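Local coordinates for single-stranded DNA-binding protein WHY1, chloroplastic (PDB 1L3A) that binds single-stranded DNA as a homotetramer and activates transcription of the pathogenesis-related gene PR-10a in potato, at residues E59-D64 against K69-G74; V101-S106 against C116-D121; G105-L110 against S178-V183. All blocks are in the same frame, centred on the assembly; numbering follows the deposited sequence.

Interaction 1: residues E59-D64 against K69-G74; sequences EFSPLD and KLSREG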
ATOM      1  N   GLU C  59       7.135 -18.680  10.388  1.00 47.67           N
ATOM      2  CA  GLU C  59       7.380 -19.447  11.603  1.00 52.45           C
ATOM      3  C   GLU C  59       8.277 -18.634  12.527  1.00 54.29           C
ATOM      4  O   GLU C  59       9.117 -17.860  12.070  1.00 53.85           O
ATOM      5  CB  GLU C  59       8.054 -20.786  11.285  1.00 56.13           C
ATOM      6  CG  GLU C  59       7.167 -21.801  10.566  1.00 62.43           C
ATOM      7  CD  GLU C  59       7.778 -23.197  10.535  1.00 66.50           C
ATOM      8  OE1 GLU C  59       8.887 -23.361   9.981  1.00 69.75           O
ATOM      9  OE2 GLU C  59       7.150 -24.137  11.068  1.00 70.72           O
ATOM     10  N   PHE C  60       8.087 -18.798  13.829  1.00 56.20           N
ATOM     11  CA  PHE C  60       8.904 -18.090  14.799  1.00 58.49           C
ATOM     12  C   PHE C  60       9.581 -19.093  15.713  1.00 60.89           C
ATOM     13  O   PHE C  60       9.093 -20.206  15.889  1.00 59.65           O
ATOM     14  CB  PHE C  60       8.053 -17.144  15.636  1.00 57.19           C
ATOM     15  CG  PHE C  60       7.309 -16.130  14.833  1.00 57.11           C
ATOM     16  CD1 PHE C  60       6.093 -16.456  14.229  1.00 57.77           C
ATOM     17  CD2 PHE C  60       7.813 -14.840  14.681  1.00 58.17           C
ATOM     18  CE1 PHE C  60       5.382 -15.506  13.485  1.00 55.74           C
ATOM     19  CE2 PHE C  60       7.114 -13.879  13.939  1.00 58.78           C
ATOM     20  CZ  PHE C  60       5.891 -14.216  13.340  1.00 58.27           C
ATOM     21  N   SER C  61      10.711 -18.697  16.287  1.00 64.57           N
ATOM     22  CA  SER C  61      11.458 -19.557  17.201  1.00 69.11           C
ATOM     23  C   SER C  61      11.850 -18.746  18.430  1.00 71.73           C
ATOM     24  O   SER C  61      12.471 -17.694  18.311  1.00 71.91           O
ATOM     25  CB  SER C  61      12.716 -20.104  16.522  1.00 70.06           C
ATOM     26  OG  SER C  61      13.393 -21.023  17.361  1.00 73.30           O
ATOM     27  N   PRO C  62      11.486 -19.227  19.630  1.00 75.48           N
ATOM     28  CA  PRO C  62      11.817 -18.514  20.869  1.00 77.81           C
ATOM     29  C   PRO C  62      13.320 -18.399  21.114  1.00 80.15           C
ATOM     30  O   PRO C  62      14.115 -19.158  20.556  1.00 80.30           O
ATOM     31  CB  PRO C  62      11.119 -19.346  21.939  1.00 77.60           C
ATOM     32  CG  PRO C  62      11.208 -20.734  21.382  1.00 76.98           C
ATOM     33  CD  PRO C  62      10.843 -20.521  19.925  1.00 76.13           C
ATOM     34  N   LEU C  63      13.701 -17.443  21.952  1.00 82.94           N
ATOM     35  CA  LEU C  63      15.105 -17.229  22.269  1.00 86.26           C
ATOM     36  C   LEU C  63      15.370 -17.367  23.767  1.00 87.69           C
ATOM     37  O   LEU C  63      15.612 -18.468  24.268  1.00 87.53           O
ATOM     38  CB  LEU C  63      15.539 -15.841  21.796  1.00 86.24           C
ATOM     39  CG  LEU C  63      15.416 -15.561  20.298  1.00 86.29           C
ATOM     40  CD1 LEU C  63      15.796 -14.113  20.031  1.00 86.13           C
ATOM     41  CD2 LEU C  63      16.303 -16.512  19.513  1.00 85.60           C
ATOM     42  N   ASP C  64      15.321 -16.244  24.477  1.00 89.49           N
ATOM     43  CA  ASP C  64      15.563 -16.244  25.914  1.00 92.03           C
ATOM     44  C   ASP C  64      15.206 -14.903  26.544  1.00 92.43           C
ATOM     45  O   ASP C  64      14.789 -14.842  27.700  1.00 92.65           O
ATOM     46  CB  ASP C  64      17.035 -16.559  26.195  1.00 93.42           C
ATOM     47  CG  ASP C  64      17.978 -15.536  25.583  1.00 94.35           C
ATOM     48  OD1 ASP C  64      17.985 -15.402  24.338  1.00 93.91           O
ATOM     49  OD2 ASP C  64      18.708 -14.867  26.347  1.00 94.77           O
ATOM     50  N   LYS C  69      12.131 -14.790  17.409  1.00 67.51           N
ATOM     51  CA  LYS C  69      12.921 -14.582  16.206  1.00 65.26           C
ATOM     52  C   LYS C  69      12.257 -15.256  15.012  1.00 62.92           C
ATOM     53  O   LYS C  69      11.878 -16.422  15.090  1.00 62.00           O
ATOM     54  CB  LYS C  69      14.319 -15.172  16.398  1.00 65.97           C
ATOM     55  CG  LYS C  69      15.100 -15.366  15.110  1.00 68.26           C
ATOM     56  CD  LYS C  69      16.199 -16.406  15.284  1.00 71.47           C
ATOM     57  CE  LYS C  69      16.774 -16.831  13.936  1.00 75.68           C
ATOM     58  NZ  LYS C  69      17.693 -18.008  14.046  1.00 77.75           N
ATOM     59  N   LEU C  70      12.117 -14.522  13.910  1.00 60.32           N
ATOM     60  CA  LEU C  70      11.530 -15.082  12.696  1.00 57.68           C
ATOM     61  C   LEU C  70      12.489 -16.149  12.173  1.00 56.55           C
ATOM     62  O   LEU C  70      13.638 -15.849  11.852  1.00 58.36           O
ATOM     63  CB  LEU C  70      11.348 -13.990  11.634  1.00 55.64           C
ATOM     64  CG  LEU C  70      10.924 -14.470  10.238  1.00 55.80           C
ATOM     65  CD1 LEU C  70       9.491 -14.962  10.281  1.00 52.92           C
ATOM     66  CD2 LEU C  70      11.062 -13.339   9.228  1.00 55.01           C
ATOM     67  N   SER C  71      12.031 -17.391  12.095  1.00 55.65           N
ATOM     68  CA  SER C  71      12.889 -18.466  11.612  1.00 56.79           C
ATOM     69  C   SER C  71      12.508 -19.025  10.246  1.00 55.13           C
ATOM     70  O   SER C  71      13.267 -19.781   9.656  1.00 54.30           O
ATOM     71  CB  SER C  71      12.943 -19.600  12.637  1.00 60.07           C
ATOM     72  OG  SER C  71      13.750 -19.224  13.746  1.00 64.87           O
ATOM     73  N   ARG C  72      11.335 -18.662   9.748  1.00 53.60           N
ATOM     74  CA  ARG C  72      10.906 -19.127   8.435  1.00 52.29           C
ATOM     75  C   ARG C  72       9.862 -18.153   7.920  1.00 48.90           C
ATOM     76  O   ARG C  72       8.907 -17.839   8.618  1.00 48.99           O
ATOM     77  CB  ARG C  72      10.334 -20.545   8.537  1.00 55.84           C
ATOM     78  CG  ARG C  72      10.042 -21.222   7.197  1.00 59.30           C
ATOM     79  CD  ARG C  72      10.228 -22.727   7.327  1.00 63.91           C
ATOM     80  NE  ARG C  72      11.623 -23.045   7.633  1.00 69.65           N
ATOM     81  CZ  ARG C  72      12.056 -24.215   8.105  1.00 72.52           C
ATOM     82  NH1 ARG C  72      11.205 -25.209   8.338  1.00 72.66           N
ATOM     83  NH2 ARG C  72      13.350 -24.392   8.347  1.00 73.53           N
ATOM     84  N   GLU C  73      10.053 -17.652   6.708  1.00 45.27           N
ATOM     85  CA  GLU C  73       9.105 -16.702   6.140  1.00 44.09           C
ATOM     86  C   GLU C  73       7.818 -17.389   5.716  1.00 39.51           C
ATOM     87  O   GLU C  73       7.794 -18.588   5.453  1.00 39.00           O
ATOM     88  CB  GLU C  73       9.697 -16.021   4.912  1.00 46.78           C
ATOM     89  CG  GLU C  73      11.120 -15.549   5.068  1.00 55.24           C
ATOM     90  CD  GLU C  73      11.617 -14.839   3.822  1.00 59.55           C
ATOM     91  OE1 GLU C  73      11.365 -15.347   2.701  1.00 60.72           O
ATOM     92  OE2 GLU C  73      12.261 -13.776   3.964  1.00 62.16           O
ATOM     93  N   GLY C  74       6.740 -16.630   5.669  1.00 36.24           N
ATOM     94  CA  GLY C  74       5.494 -17.203   5.209  1.00 35.10           C
ATOM     95  C   GLY C  74       5.596 -17.264   3.688  1.00 32.90           C
ATOM     96  O   GLY C  74       6.621 -16.887   3.111  1.00 31.47           O
TER
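Glu59 and Arg72 lie side by side across a beta hairpin, their side chains pointing the same way from one face of the sheet. The hairpin joins strands 49-62 and 68-85 and is interrupted here by a classic beta bulge. Ser71 and Arg72 together face Glu59. Ser71 N gives Glu59 O a bond of 3.0 Å, and Arg72 N adds a weak one. Glu59 N donates back to Arg72 O over 2.6 Å. The bent Arg72 chain runs alongside the carboxylate, and Glu59 OE1 lies 3.0 Å from Arg72 CD. Carboxylate and guanidinium meet with planes 36° apart in a long salt bridge, Glu59 OE1 to Arg72 NH1 at 3.4 Å.

Beyond the bulge, Ser61 and Lys69 form a hydrogen-bonded pair. Ser61 N reaches Lys69 O at 2.8 Å, and Lys69 N returns a bond to Ser61 O. Ser71 points toward the partner strand, and chi1 of -74° sets its OG beside the backbone N, 3.1 Å from Ser61 CB. Phe60 and Leu70 project from the other face and meet only loosely. Val38 of the second subunit and Phe197 of the third also pack on Phe60. Lys69 pairs in parallel with a strand of the second subunit, which carries the sheet across the interface. Past the strand end, Leu63 crosses Lys69 at about a right angle, with Leu63 CD2 3.9 Å from Lys69 CB.

Interaction 2: residues V101-S106 against C116-D121; sequences VTEIGS and CEFFHD
Glu103 reaches from helix 101-108 over the Phe118 ring to His120, tying the helix to edge strand 116-120. Its CB starts the path above one face of the ring, 4.2 Å from the Phe118 ring centroid and 24° off the normal. This is a CH-pi contact, offset toward the rim. CG stays with the same ring, 3.9 Å from Phe118 CE2. The chain is extended, which carries Glu103 CD past the ring to 3.5 Å from His120 NE2. The carboxylate stands steeply against the Phe118 ring, with planes 80° apart.

Glu103 OE1 accepts a hydrogen bond from Ser100 N, just ahead of the helix. Glu103 OE2 takes a weak bond from His120 NE2, 2.8 Å long but bent to 127°. A water also donates to Glu103 OE2 at 3.0 Å and accepts weakly from Phe119 N. One turn along the helix, Ser106 CB sits at the edge of the Phe118 ring, 3.7 Å from its CZ. Phe97 and Leu99 of strand 88-99 also pack on Phe118, and Phe97 stacks on the His120 ring. Glu103 thus binds the backbone just before its own helix and links that helix to strand 116-120. A carboxylate this close would tend to favour a protonated His120, though the bond itself is bent and weak.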
ATOM      1  N   VAL C 101       8.384 -15.254  -0.771  1.00 35.45           N
ATOM      2  CA  VAL C 101       8.210 -13.817  -0.861  1.00 37.66           C
ATOM      3  C   VAL C 101       8.933 -13.228  -2.076  1.00 38.86           C
ATOM      4  O   VAL C 101       8.435 -12.292  -2.696  1.00 38.67           O
ATOM      5  CB  VAL C 101       8.725 -13.114   0.404  1.00 39.89           C
ATOM      6  CG1 VAL C 101       7.936 -13.581   1.613  1.00 40.88           C
ATOM      7  CG2 VAL C 101      10.207 -13.398   0.577  1.00 44.24           C
ATOM      8  N   THR C 102      10.103 -13.770  -2.414  1.00 39.36           N
ATOM      9  CA  THR C 102      10.866 -13.264  -3.549  1.00 42.78           C
ATOM     10  C   THR C 102      10.144 -13.556  -4.860  1.00 42.68           C
ATOM     11  O   THR C 102      10.139 -12.733  -5.778  1.00 43.01           O
ATOM     12  CB  THR C 102      12.285 -13.883  -3.589  1.00 44.17           C
ATOM     13  OG1 THR C 102      13.020 -13.463  -2.432  1.00 47.00           O
ATOM     14  CG2 THR C 102      13.031 -13.424  -4.821  1.00 43.30           C
ATOM     15  N   GLU C 103       9.536 -14.734  -4.935  1.00 43.55           N
ATOM     16  CA  GLU C 103       8.783 -15.132  -6.110  1.00 42.45           C
ATOM     17  C   GLU C 103       7.539 -14.246  -6.213  1.00 41.19           C
ATOM     18  O   GLU C 103       7.129 -13.867  -7.312  1.00 40.09           O
ATOM     19  CB  GLU C 103       8.403 -16.610  -6.000  1.00 43.42           C
ATOM     20  CG  GLU C 103       9.629 -17.515  -5.991  1.00 49.42           C
ATOM     21  CD  GLU C 103       9.305 -18.970  -5.726  1.00 49.90           C
ATOM     22  OE1 GLU C 103       8.901 -19.306  -4.588  1.00 50.78           O
ATOM     23  OE2 GLU C 103       9.461 -19.782  -6.660  1.00 51.58           O
ATOM     24  N   ILE C 104       6.940 -13.911  -5.069  1.00 39.22           N
ATOM     25  CA  ILE C 104       5.768 -13.044  -5.072  1.00 37.69           C
ATOM     26  C   ILE C 104       6.230 -11.686  -5.597  1.00 37.96           C
ATOM     27  O   ILE C 104       5.453 -10.939  -6.202  1.00 37.82           O
ATOM     28  CB  ILE C 104       5.178 -12.880  -3.661  1.00 38.76           C
ATOM     29  CG1 ILE C 104       4.481 -14.169  -3.247  1.00 35.91           C
ATOM     30  CG2 ILE C 104       4.218 -11.684  -3.618  1.00 35.26           C
ATOM     31  CD1 ILE C 104       4.058 -14.177  -1.811  1.00 39.96           C
ATOM     32  N   GLY C 105       7.508 -11.385  -5.374  1.00 36.33           N
ATOM     33  CA  GLY C 105       8.069 -10.131  -5.851  1.00 34.75           C
ATOM     34  C   GLY C 105       8.079 -10.076  -7.368  1.00 35.84           C
ATOM     35  O   GLY C 105       7.853  -9.024  -7.967  1.00 34.82           O
ATOM     36  N   SER C 106       8.337 -11.214  -8.001  1.00 36.06           N
ATOM     37  CA  SER C 106       8.356 -11.270  -9.459  1.00 39.41           C
ATOM     38  C   SER C 106       6.973 -11.075 -10.074  1.00 39.78           C
ATOM     39  O   SER C 106       6.851 -10.542 -11.178  1.00 40.68           O
ATOM     40  CB  SER C 106       8.932 -12.600  -9.939  1.00 37.17           C
ATOM     41  OG  SER C 106      10.333 -12.606  -9.780  1.00 43.32           O
ATOM     42  N   CYS C 116       8.096 -14.629 -16.454  1.00 51.29           N
ATOM     43  CA  CYS C 116       8.974 -15.114 -15.404  1.00 49.74           C
ATOM     44  C   CYS C 116       8.754 -16.611 -15.287  1.00 49.71           C
ATOM     45  O   CYS C 116       7.687 -17.107 -15.632  1.00 49.99           O
ATOM     46  CB  CYS C 116       8.698 -14.405 -14.067  1.00 51.48           C
ATOM     47  SG  CYS C 116       7.024 -14.557 -13.378  1.00 51.50           S
ATOM     48  N   GLU C 117       9.776 -17.329 -14.837  1.00 50.70           N
ATOM     49  CA  GLU C 117       9.705 -18.778 -14.691  1.00 50.20           C
ATOM     50  C   GLU C 117      10.192 -19.177 -13.305  1.00 48.05           C
ATOM     51  O   GLU C 117      11.129 -18.585 -12.783  1.00 47.83           O
ATOM     52  CB  GLU C 117      10.578 -19.462 -15.749  1.00 51.58           C
ATOM     53  CG  GLU C 117      10.375 -20.975 -15.836  1.00 56.21           C
ATOM     54  CD  GLU C 117      11.424 -21.682 -16.695  1.00 61.08           C
ATOM     55  OE1 GLU C 117      12.594 -21.790 -16.255  1.00 64.27           O
ATOM     56  OE2 GLU C 117      11.081 -22.131 -17.811  1.00 61.41           O
ATOM     57  N   PHE C 118       9.556 -20.187 -12.717  1.00 47.65           N
ATOM     58  CA  PHE C 118       9.926 -20.667 -11.388  1.00 48.00           C
ATOM     59  C   PHE C 118      10.160 -22.172 -11.412  1.00 48.50           C
ATOM     60  O   PHE C 118       9.312 -22.936 -11.874  1.00 45.85           O
ATOM     61  CB  PHE C 118       8.822 -20.355 -10.375  1.00 46.09           C
ATOM     62  CG  PHE C 118       8.507 -18.895 -10.242  1.00 45.38           C
ATOM     63  CD1 PHE C 118       7.192 -18.435 -10.368  1.00 44.89           C
ATOM     64  CD2 PHE C 118       9.510 -17.974  -9.949  1.00 45.08           C
ATOM     65  CE1 PHE C 118       6.885 -17.086 -10.203  1.00 43.70           C
ATOM     66  CE2 PHE C 118       9.212 -16.615  -9.782  1.00 44.08           C
ATOM     67  CZ  PHE C 118       7.902 -16.172  -9.908  1.00 44.31           C
ATOM     68  N   PHE C 119      11.298 -22.594 -10.874  1.00 51.50           N
ATOM     69  CA  PHE C 119      11.671 -24.003 -10.845  1.00 54.40           C
ATOM     70  C   PHE C 119      11.804 -24.535  -9.421  1.00 55.38           C
ATOM     71  O   PHE C 119      12.600 -24.023  -8.641  1.00 56.75           O
ATOM     72  CB  PHE C 119      12.998 -24.169 -11.587  1.00 57.62           C
ATOM     73  CG  PHE C 119      13.661 -25.495 -11.365  1.00 62.58           C
ATOM     74  CD1 PHE C 119      13.270 -26.615 -12.094  1.00 64.61           C
ATOM     75  CD2 PHE C 119      14.694 -25.623 -10.438  1.00 63.73           C
ATOM     76  CE1 PHE C 119      13.902 -27.849 -11.909  1.00 67.08           C
ATOM     77  CE2 PHE C 119      15.334 -26.850 -10.244  1.00 66.37           C
ATOM     78  CZ  PHE C 119      14.938 -27.965 -10.981  1.00 66.61           C
ATOM     79  N   HIS C 120      11.033 -25.560  -9.079  1.00 56.29           N
ATOM     80  CA  HIS C 120      11.113 -26.129  -7.738  1.00 60.23           C
ATOM     81  C   HIS C 120      11.480 -27.607  -7.802  1.00 62.94           C
ATOM     82  O   HIS C 120      10.980 -28.344  -8.651  1.00 62.16           O
ATOM     83  CB  HIS C 120       9.790 -25.933  -6.983  1.00 59.14           C
ATOM     84  CG  HIS C 120       9.592 -24.540  -6.467  1.00 60.61           C
ATOM     85  ND1 HIS C 120       8.454 -24.150  -5.792  1.00 59.78           N
ATOM     86  CD2 HIS C 120      10.398 -23.452  -6.502  1.00 61.00           C
ATOM     87  CE1 HIS C 120       8.571 -22.885  -5.431  1.00 58.79           C
ATOM     88  NE2 HIS C 120       9.741 -22.437  -5.850  1.00 58.98           N
ATOM     89  N   ASP C 121      12.359 -28.029  -6.901  1.00 68.18           N
ATOM     90  CA  ASP C 121      12.828 -29.410  -6.860  1.00 74.72           C
ATOM     91  C   ASP C 121      13.323 -29.707  -5.448  1.00 79.27           C
ATOM     92  O   ASP C 121      14.076 -28.921  -4.873  1.00 80.02           O
ATOM     93  CB  ASP C 121      13.968 -29.572  -7.881  1.00 73.73           C
ATOM     94  CG  ASP C 121      14.525 -30.990  -7.951  1.00 75.51           C
ATOM     95  OD1 ASP C 121      15.152 -31.322  -8.985  1.00 74.52           O
ATOM     96  OD2 ASP C 121      14.362 -31.762  -6.982  1.00 74.73           O
TER
HETATM   97  O   HOH W   1      11.538 -20.603  -8.680  1.00 85.94           O

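Interaction 3: residues G105-L110 against S178-V183; sequences GSIISL and SAFNFV
Asn181 ND2 donates to a water 3.0 Å away, and that water links it to Ile108. The water turns a hydrogen to Ile108 O, but at 3.5 Å that bond is weak. The other end of the amide has an apolar neighbour in this contact, with Asn181 OD1 3.9 Å from Ile108 CD1. It also takes a weak hydrogen bond from Ser178 OG of the second subunit. The amide thus bonds a water and, weakly, the next copy of the protein.

The rest of the contact is apolar. Two successive isoleucines meet Phe180 of helix 170-188, and both do so with their CG2 methyls, near the plane of the ring and at its edge. Ile108 CG2 lies 3.7 Å from Phe180 CB, at the root of the side chain. Ile107 CG2 sits farther out, 4.0 Å from Phe180 CE2. In Ile108, chi1 of 61° tucks CG1 between the backbone N and the carbonyl carbon and points CG2 at Phe180. In Ile107, chi1 of -60° places CG2 opposite the backbone N, where it meets the ring. Phe118 and Phe173 also pack on Ile107.

Gly105 O accepts from Ser109 OG at 2.9 Å and weakly from Ser109 N, so a side chain backs up this turn. Ser109 O in turn binds Lys170 NZ of the second subunit, and Ala174 of that subunit packs on Ile108. The two helices are therefore joined directly by methyl and ring contacts, with polar bonding confined to one water bridge at the margin. The firmer polar links of this region run within 105-110 or across to neighbouring subunits.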
ATOM      1  N   GLY C 105       7.508 -11.385  -5.374  1.00 36.33           N
ATOM      2  CA  GLY C 105       8.069 -10.131  -5.851  1.00 34.75           C
ATOM      3  C   GLY C 105       8.079 -10.076  -7.368  1.00 35.84           C
ATOM      4  O   GLY C 105       7.853  -9.024  -7.967  1.00 34.82           O
ATOM      5  N   SER C 106       8.337 -11.214  -8.001  1.00 36.06           N
ATOM      6  CA  SER C 106       8.356 -11.270  -9.459  1.00 39.41           C
ATOM      7  C   SER C 106       6.973 -11.075 -10.074  1.00 39.78           C
ATOM      8  O   SER C 106       6.851 -10.542 -11.178  1.00 40.68           O
ATOM      9  CB  SER C 106       8.932 -12.600  -9.939  1.00 37.17           C
ATOM     10  OG  SER C 106      10.333 -12.606  -9.780  1.00 43.32           O
ATOM     11  N   ILE C 107       5.940 -11.509  -9.359  1.00 40.46           N
ATOM     12  CA  ILE C 107       4.572 -11.389  -9.841  1.00 41.47           C
ATOM     13  C   ILE C 107       4.086  -9.942  -9.815  1.00 42.42           C
ATOM     14  O   ILE C 107       3.611  -9.426 -10.824  1.00 43.99           O
ATOM     15  CB  ILE C 107       3.602 -12.249  -8.989  1.00 42.36           C
ATOM     16  CG1 ILE C 107       4.013 -13.721  -9.057  1.00 43.26           C
ATOM     17  CG2 ILE C 107       2.160 -12.070  -9.473  1.00 43.71           C
ATOM     18  CD1 ILE C 107       3.918 -14.321 -10.432  1.00 45.43           C
ATOM     19  N   ILE C 108       4.204  -9.287  -8.667  1.00 42.67           N
ATOM     20  CA  ILE C 108       3.738  -7.907  -8.531  1.00 43.98           C
ATOM     21  C   ILE C 108       4.514  -6.883  -9.365  1.00 42.96           C
ATOM     22  O   ILE C 108       4.039  -5.764  -9.579  1.00 41.74           O
ATOM     23  CB  ILE C 108       3.758  -7.446  -7.047  1.00 46.58           C
ATOM     24  CG1 ILE C 108       5.176  -7.513  -6.500  1.00 48.99           C
ATOM     25  CG2 ILE C 108       2.860  -8.332  -6.203  1.00 47.74           C
ATOM     26  CD1 ILE C 108       5.300  -7.011  -5.078  1.00 54.07           C
ATOM     27  N   SER C 109       5.704  -7.245  -9.829  1.00 40.30           N
ATOM     28  CA  SER C 109       6.474  -6.305 -10.637  1.00 42.69           C
ATOM     29  C   SER C 109       6.457  -6.677 -12.122  1.00 44.06           C
ATOM     30  O   SER C 109       7.253  -6.153 -12.898  1.00 44.44           O
ATOM     31  CB  SER C 109       7.927  -6.192 -10.134  1.00 39.89           C
ATOM     32  OG  SER C 109       8.649  -7.401 -10.262  1.00 40.71           O
ATOM     33  N   LEU C 110       5.557  -7.583 -12.507  1.00 44.94           N
ATOM     34  CA  LEU C 110       5.437  -8.014 -13.900  1.00 47.79           C
ATOM     35  C   LEU C 110       4.719  -6.981 -14.760  1.00 50.19           C
ATOM     36  O   LEU C 110       3.624  -6.528 -14.421  1.00 50.47           O
ATOM     37  CB  LEU C 110       4.659  -9.326 -14.009  1.00 47.27           C
ATOM     38  CG  LEU C 110       5.321 -10.703 -14.153  1.00 46.75           C
ATOM     39  CD1 LEU C 110       4.233 -11.683 -14.559  1.00 44.87           C
ATOM     40  CD2 LEU C 110       6.421 -10.707 -15.198  1.00 44.38           C
ATOM     41  N   SER C 178      -2.885  -6.722  -5.624  1.00 37.82           N
ATOM     42  CA  SER C 178      -3.352  -6.022  -4.430  1.00 37.73           C
ATOM     43  C   SER C 178      -3.206  -6.919  -3.193  1.00 37.88           C
ATOM     44  O   SER C 178      -2.653  -6.503  -2.171  1.00 38.60           O
ATOM     45  CB  SER C 178      -4.813  -5.597  -4.585  1.00 39.25           C
ATOM     46  OG  SER C 178      -5.235  -4.810  -3.470  1.00 43.71           O
ATOM     47  N   ALA C 179      -3.680  -8.156  -3.299  1.00 36.25           N
ATOM     48  CA  ALA C 179      -3.601  -9.106  -2.193  1.00 34.84           C
ATOM     49  C   ALA C 179      -2.152  -9.438  -1.818  1.00 35.19           C
ATOM     50  O   ALA C 179      -1.814  -9.489  -0.639  1.00 34.11           O
ATOM     51  CB  ALA C 179      -4.367 -10.387  -2.543  1.00 35.05           C
ATOM     52  N   PHE C 180      -1.296  -9.666  -2.812  1.00 34.41           N
ATOM     53  CA  PHE C 180       0.106  -9.973  -2.543  1.00 34.93           C
ATOM     54  C   PHE C 180       0.844  -8.810  -1.855  1.00 37.07           C
ATOM     55  O   PHE C 180       1.706  -9.040  -1.005  1.00 36.35           O
ATOM     56  CB  PHE C 180       0.832 -10.337  -3.844  1.00 34.91           C
ATOM     57  CG  PHE C 180       0.538 -11.731  -4.344  1.00 35.65           C
ATOM     58  CD1 PHE C 180      -0.335 -12.574  -3.651  1.00 33.52           C
ATOM     59  CD2 PHE C 180       1.133 -12.199  -5.517  1.00 34.97           C
ATOM     60  CE1 PHE C 180      -0.616 -13.868  -4.119  1.00 35.63           C
ATOM     61  CE2 PHE C 180       0.861 -13.497  -6.000  1.00 34.47           C
ATOM     62  CZ  PHE C 180      -0.015 -14.330  -5.297  1.00 36.13           C
ATOM     63  N   ASN C 181       0.523  -7.575  -2.238  1.00 37.06           N
ATOM     64  CA  ASN C 181       1.154  -6.406  -1.642  1.00 39.12           C
ATOM     65  C   ASN C 181       0.738  -6.302  -0.184  1.00 37.78           C
ATOM     66  O   ASN C 181       1.519  -5.888   0.675  1.00 37.53           O
ATOM     67  CB  ASN C 181       0.742  -5.128  -2.381  1.00 42.50           C
ATOM     68  CG  ASN C 181       1.774  -4.687  -3.390  1.00 46.81           C
ATOM     69  OD1 ASN C 181       2.965  -4.626  -3.077  1.00 51.01           O
ATOM     70  ND2 ASN C 181       1.328  -4.361  -4.603  1.00 48.14           N
ATOM     71  N   PHE C 182      -0.504  -6.683   0.081  1.00 35.55           N
ATOM     72  CA  PHE C 182      -1.032  -6.663   1.430  1.00 32.94           C
ATOM     73  C   PHE C 182      -0.373  -7.699   2.351  1.00 32.56           C
ATOM     74  O   PHE C 182      -0.003  -7.367   3.479  1.00 30.19           O
ATOM     75  CB  PHE C 182      -2.536  -6.914   1.394  1.00 32.40           C
ATOM     76  CG  PHE C 182      -3.122  -7.216   2.732  1.00 29.98           C
ATOM     77  CD1 PHE C 182      -3.438  -6.186   3.611  1.00 29.06           C
ATOM     78  CD2 PHE C 182      -3.313  -8.528   3.136  1.00 27.33           C
ATOM     79  CE1 PHE C 182      -3.933  -6.464   4.869  1.00 30.28           C
ATOM     80  CE2 PHE C 182      -3.812  -8.826   4.404  1.00 27.73           C
ATOM     81  CZ  PHE C 182      -4.123  -7.807   5.276  1.00 26.66           C
ATOM     82  N   VAL C 183      -0.231  -8.944   1.882  1.00 30.65           N
ATOM     83  CA  VAL C 183       0.354  -9.982   2.739  1.00 34.90           C
ATOM     84  C   VAL C 183       1.862 -10.013   2.865  1.00 34.40           C
ATOM     85  O   VAL C 183       2.372 -10.623   3.791  1.00 34.68           O
ATOM     86  CB  VAL C 183      -0.044 -11.437   2.335  1.00 33.89           C
ATOM     87  CG1 VAL C 183      -1.473 -11.697   2.652  1.00 38.29           C
ATOM     88  CG2 VAL C 183       0.295 -11.694   0.887  1.00 32.43           C
TER
HETATM   89  O   HOH W   2       3.124  -3.689  -6.936  1.00 56.59           O

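In the fold
Interactions 2 and 3 share helix 101-108 and lie about 12 Å apart, centre to centre. They grip different sides of it: interaction 2 joins it to edge strand 116-120 of one sheet, interaction 3 to the long helix 170-188. Ile104 on Phe180 and Phe118 on Ile107 connect the two. Interaction 3 is the more buried and mainly apolar. Interaction 2 is less buried and mixes a ring contact with a carboxylate. Interaction 1 is about 23 Å from both, centre to centre, on the exposed end of the other sheet, and is held mostly by backbone bonds. It meets interaction 2 where Glu73 packs on Val101. All three reach the second subunit.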